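Local coordinates for protein beta-glucoside phosphorylase BglX (Unidentified, PDB 5VQE) that probably cleaves beta-glucosides by transferring the glucosyl unit to phosphate, as a phosphorylase of glycoside hydrolase family 3, at residues A[4-8]-A[9-13]; A[272-275]-A[276-280]. All coordinates share one frame; numbering follows the deposited sequence.

Interaction 1: residues A[4-8]-A[9-13]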
loop_
_atom_site.group_PDB
_atom_site.type_symbol
_atom_site.label_atom_id
_atom_site.label_comp_id
_atom_site.label_asym_id
_atom_site.label_seq_id
_atom_site.Cartn_x
_atom_site.Cartn_y
_atom_site.Cartn_z
ATOM N N SER A 4 0.101 21.646 -24.599
ATOM C CA SER A 4 1.454 21.273 -24.203
ATOM C C SER A 4 1.456 20.234 -23.085
ATOM O O SER A 4 2.431 19.488 -22.939
ATOM C CB SER A 4 2.230 22.517 -23.774
ATOM O OG SER A 4 1.611 23.142 -22.664
ATOM N N ILE A 5 0.393 20.176 -22.288
ATOM C CA ILE A 5 0.254 19.139 -21.266
ATOM C C ILE A 5 -0.440 17.905 -21.821
ATOM O O ILE A 5 0.048 16.782 -21.666
ATOM C CB ILE A 5 -0.516 19.696 -20.049
ATOM C CG1 ILE A 5 0.294 20.785 -19.333
ATOM C CG2 ILE A 5 -0.872 18.567 -19.072
ATOM C CD1 ILE A 5 -0.525 21.596 -18.357
ATOM N N LEU A 6 -1.588 18.097 -22.481
ATOM C CA LEU A 6 -2.494 16.993 -22.774
ATOM C C LEU A 6 -2.079 16.155 -23.982
ATOM O O LEU A 6 -2.549 15.017 -24.116
ATOM C CB LEU A 6 -3.911 17.534 -22.988
ATOM C CG LEU A 6 -4.498 18.266 -21.784
ATOM C CD1 LEU A 6 -5.819 18.904 -22.145
ATOM C CD2 LEU A 6 -4.677 17.328 -20.611
ATOM N N SER A 7 -1.209 16.661 -24.853
ATOM C CA SER A 7 -0.836 15.899 -26.039
ATOM C C SER A 7 0.382 15.006 -25.833
ATOM O O SER A 7 0.708 14.218 -26.726
ATOM C CB SER A 7 -0.579 16.843 -27.222
ATOM O OG SER A 7 0.559 17.645 -27.000
ATOM N N ILE A 8 1.050 15.081 -24.683
ATOM C CA ILE A 8 2.274 14.326 -24.457
ATOM C C ILE A 8 2.094 13.393 -23.265
ATOM O O ILE A 8 1.115 13.464 -22.521
ATOM C CB ILE A 8 3.488 15.247 -24.247
ATOM C CG1 ILE A 8 3.301 16.120 -23.006
ATOM C CG2 ILE A 8 3.700 16.105 -25.496
ATOM C CD1 ILE A 8 4.518 16.966 -22.638
ATOM N N LYS A 9 3.079 12.516 -23.101
ATOM C CA LYS A 9 3.123 11.569 -22.000
ATOM C C LYS A 9 2.876 12.283 -20.672
ATOM O O LYS A 9 3.437 13.362 -20.437
ATOM C CB LYS A 9 4.491 10.884 -21.985
ATOM C CG LYS A 9 4.719 9.903 -20.856
ATOM C CD LYS A 9 5.977 9.082 -21.113
ATOM C CE LYS A 9 7.214 9.834 -20.687
ATOM N NZ LYS A 9 8.450 9.147 -21.187
ATOM N N PRO A 10 2.066 11.709 -19.764
ATOM C CA PRO A 10 1.368 10.425 -19.830
ATOM C C PRO A 10 -0.086 10.539 -20.303
ATOM O O PRO A 10 -0.865 9.615 -20.082
ATOM C CB PRO A 10 1.411 9.963 -18.383
ATOM C CG PRO A 10 1.197 11.235 -17.630
ATOM C CD PRO A 10 1.898 12.323 -18.436
ATOM N N TYR A 11 -0.446 11.664 -20.919
ATOM C CA TYR A 11 -1.800 11.861 -21.435
ATOM C C TYR A 11 -1.943 11.342 -22.866
ATOM O O TYR A 11 -2.749 10.447 -23.128
ATOM C CB TYR A 11 -2.180 13.346 -21.362
ATOM C CG TYR A 11 -2.502 13.815 -19.960
ATOM C CD1 TYR A 11 -3.774 13.640 -19.422
ATOM C CD2 TYR A 11 -1.532 14.420 -19.167
ATOM C CE1 TYR A 11 -4.067 14.053 -18.151
ATOM C CE2 TYR A 11 -1.817 14.831 -17.891
ATOM C CZ TYR A 11 -3.081 14.646 -17.383
ATOM O OH TYR A 11 -3.353 15.061 -16.101
ATOM N N ASN A 12 -1.182 11.910 -23.803
ATOM C CA ASN A 12 -1.192 11.457 -25.195
ATOM C C ASN A 12 -2.589 11.545 -25.804
ATOM O O ASN A 12 -3.018 10.649 -26.538
ATOM C CB ASN A 12 -0.664 10.022 -25.318
ATOM C CG ASN A 12 0.673 9.821 -24.627
ATOM O OD1 ASN A 12 0.796 9.003 -23.712
ATOM N ND2 ASN A 12 1.676 10.558 -25.063
ATOM N N LEU A 13 -3.310 12.625 -25.507
ATOM C CA LEU A 13 -4.675 12.753 -25.992
ATOM C C LEU A 13 -4.698 13.202 -27.447
ATOM O O LEU A 13 -3.772 13.853 -27.941
ATOM C CB LEU A 13 -5.473 13.735 -25.140
ATOM C CG LEU A 13 -5.644 13.369 -23.663
ATOM C CD1 LEU A 13 -6.492 14.387 -22.959
ATOM C CD2 LEU A 13 -6.262 11.993 -23.477
HETATM O O HOH W 1 -1.497 12.872 -28.501
#

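Interaction 2: residues A[272-275]-A[276-280]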
loop_
_atom_site.group_PDB
_atom_site.type_symbol
_atom_site.label_atom_id
_atom_site.label_comp_id
_atom_site.label_asym_id
_atom_site.label_seq_id
_atom_site.Cartn_x
_atom_site.Cartn_y
_atom_site.Cartn_z
ATOM N N GLN A 272 6.402 21.771 -7.352
ATOM C CA GLN A 272 6.638 22.593 -8.533
ATOM C C GLN A 272 8.123 22.642 -8.886
ATOM O O GLN A 272 8.494 22.444 -10.046
ATOM C CB GLN A 272 6.060 23.998 -8.306
ATOM C CG GLN A 272 4.565 24.065 -8.577
ATOM C CD GLN A 272 3.881 25.263 -7.929
ATOM O OE1 GLN A 272 4.495 26.011 -7.164
ATOM N NE2 GLN A 272 2.601 25.440 -8.224
ATOM N N GLY A 273 8.983 22.856 -7.890
ATOM C CA GLY A 273 10.414 22.935 -8.158
ATOM C C GLY A 273 11.019 21.615 -8.608
ATOM O O GLY A 273 11.735 21.560 -9.608
ATOM N N ILE A 274 10.755 20.533 -7.872
ATOM C CA ILE A 274 11.363 19.245 -8.198
ATOM C C ILE A 274 10.524 18.490 -9.229
ATOM O O ILE A 274 11.005 18.183 -10.325
ATOM C CB ILE A 274 11.578 18.400 -6.930
ATOM C CG1 ILE A 274 12.542 19.093 -5.954
ATOM C CG2 ILE A 274 12.108 17.015 -7.277
ATOM C CD1 ILE A 274 13.945 19.390 -6.509
ATOM N N LEU A 275 9.266 18.186 -8.907
ATOM C CA LEU A 275 8.481 17.303 -9.773
ATOM C C LEU A 275 8.194 17.943 -11.128
ATOM O O LEU A 275 8.535 17.378 -12.174
ATOM C CB LEU A 275 7.165 16.909 -9.106
ATOM C CG LEU A 275 7.191 15.856 -8.020
ATOM C CD1 LEU A 275 5.744 15.603 -7.595
ATOM C CD2 LEU A 275 7.858 14.565 -8.499
ATOM N N ARG A 276 7.518 19.098 -11.133
ATOM C CA ARG A 276 7.198 19.750 -12.401
ATOM C C ARG A 276 8.450 20.301 -13.067
ATOM O O ARG A 276 8.623 20.172 -14.283
ATOM C CB ARG A 276 6.188 20.882 -12.201
ATOM C CG ARG A 276 4.828 20.481 -11.672
ATOM C CD ARG A 276 4.099 19.540 -12.603
ATOM N NE ARG A 276 2.715 19.329 -12.178
ATOM C CZ ARG A 276 1.958 18.297 -12.538
ATOM N NH1 ARG A 276 2.441 17.360 -13.334
ATOM N NH2 ARG A 276 0.709 18.198 -12.092
ATOM N N GLY A 277 9.323 20.928 -12.290
ATOM C CA GLY A 277 10.468 21.612 -12.850
ATOM C C GLY A 277 11.577 20.655 -13.222
ATOM O O GLY A 277 11.786 20.353 -14.402
ATOM N N ARG A 278 12.278 20.145 -12.215
ATOM C CA ARG A 278 13.478 19.355 -12.480
ATOM C C ARG A 278 13.157 18.041 -13.181
ATOM O O ARG A 278 13.860 17.655 -14.122
ATOM C CB ARG A 278 14.223 19.095 -11.177
ATOM C CG ARG A 278 15.606 18.479 -11.358
ATOM C CD ARG A 278 16.199 18.079 -10.007
ATOM N NE ARG A 278 17.603 17.681 -10.102
ATOM C CZ ARG A 278 18.626 18.317 -9.531
ATOM N NH1 ARG A 278 19.854 17.847 -9.694
ATOM N NH2 ARG A 278 18.438 19.404 -8.790
ATOM N N PHE A 279 12.122 17.323 -12.736
ATOM C CA PHE A 279 11.809 16.014 -13.306
ATOM C C PHE A 279 10.804 16.072 -14.451
ATOM O O PHE A 279 10.559 15.040 -15.087
ATOM C CB PHE A 279 11.246 15.070 -12.238
ATOM C CG PHE A 279 12.204 14.739 -11.126
ATOM C CD1 PHE A 279 13.552 15.072 -11.199
ATOM C CD2 PHE A 279 11.748 14.065 -10.004
ATOM C CE1 PHE A 279 14.416 14.749 -10.164
ATOM C CE2 PHE A 279 12.612 13.732 -8.972
ATOM C CZ PHE A 279 13.943 14.074 -9.053
ATOM N N HIS A 280 10.192 17.225 -14.704
ATOM C CA HIS A 280 9.239 17.383 -15.800
ATOM C C HIS A 280 8.133 16.327 -15.743
ATOM O O HIS A 280 7.691 15.804 -16.768
ATOM C CB HIS A 280 9.961 17.345 -17.143
ATOM C CG HIS A 280 11.135 18.273 -17.206
ATOM N ND1 HIS A 280 10.996 19.641 -17.303
ATOM C CD2 HIS A 280 12.466 18.034 -17.135
ATOM C CE1 HIS A 280 12.192 20.203 -17.313
ATOM N NE2 HIS A 280 13.100 19.250 -17.209
#

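Interaction 1: residues A[4-8]-A[9-13]
Tyr11 folds back onto Ile5, Leu6 and Ile8 where the chain leaves the short helix 3-6, through a type VI turn: the peptide before Pro10 is cis, and Tyr11 N donates to Ile8 O at 2.9 Å across it. The tyrosine illustrates how a residue at the end of such a turn can lay its ring against the helix before it. Tyr11 CB sits against two carbonyls, 3.2 Å from Leu6 O and somewhat farther from Ile8 O. CG lies beside the backbone N and anti to the carbonyl carbon (chi1 -75°), which lays the ring under Leu6 and alongside Ile5. Leu6 CD2 lies over one face, 4.1 Å from the Tyr11 ring centroid, in a CH-pi contact displaced toward CD1 and CE1. On the same side, toward the other rim, Tyr11 CD2 nears Ile5 O obliquely, and Tyr11 CE2 meets Ile5 CG2 at 4.0 Å. At the tip, OH is hydrogen-bonded to Arg349 O in helix 340-356. With an alanine here, Leu6 CD2 would probably lose the face it rests on, and the Arg349 carbonyl its hydroxyl mate. Ile8 O is gripped twice, since Asn12 N also donates to it at 3.1 Å, arriving well above the carbonyl plane but on the same face as Tyr11 N. The reversal closes with Leu13 N donating to Leu6 O at 2.9 Å, nearly straight at 164° and in the carbonyl plane.

Interaction 2: residues A[272-275]-A[276-280]
Ile274 O receives the amide of Phe279 in a 2.8 Å bond from Phe279 N, close to straight at 160°, with the donor nearly in line with the C=O bond. The donor stands five residues on from the acceptor, and the same step recurs just upstream: Arg278 N reaches Gly273 O at 3.0 Å, and Gly277 N makes a weak bond to Gln272 O. This is a worked case of pi-type winding in the last turns of a helix, 268-278, in the TIM-barrel domain. A CB on Gly277 would run into Gly273 O and press on Gln272 O, so this turn leaves no room for a side chain there. His280, with positive phi, takes the chain out of the helix, and Leu275 is backbone-bonded to Phe281 just beyond.

The five-residue step also sets Ile274 beside Phe279, both pointing the same way. The methyl CG2 of Ile274, anti to its own backbone N, lies over one face of the aromatic ring, 4.0 Å from the Phe279 centroid, and is shifted toward the rim, where it comes within 3.7 Å of Phe279 CE2. Leu275 CD2 approaches the ring obliquely at 4.2 Å from Phe279 CD2. Helix 216-232, through Met220, Gln228 and Ile231, packs on the same phenylalanine.

Arg276 rests its CB on Gln272 O at 3.5 Å, then bends at its second torsion (chi2 -62°) and leads its guanidinium away from the helix. NH1 bonds to the carbonyls of Phe281 and Gly283, and NH2 forms a salt bridge with Asp314 OD2. Arg349 NH1 comes close to Arg276 NH2, a like-charge approach that Asp314 and the two carbonyls probably help to offset.

Interaction 1 comes first, near the N-terminus, and interaction 2 some 260 residues later; their centres lie about 17 Å apart and their nearest atoms about 6 Å. Helix 340-356 passes near both: Arg349 O accepts a hydrogen bond from interaction 1, while the Arg349 guanidinium only comes near that of Arg276. Asn282, just past 276-280, bonds to the turn of 4-13, and helix 216-232 meets both, Glu232 taking Lys9 and its flank packing on Phe279. The N-terminal turn is thus fitted against the outer helices of the barrel domain. Neither contact contributes a residue to the 2-fluoroglucose pocket, although 276-280 leads into strand 284-287, directly followed by the pocket residue Asp288.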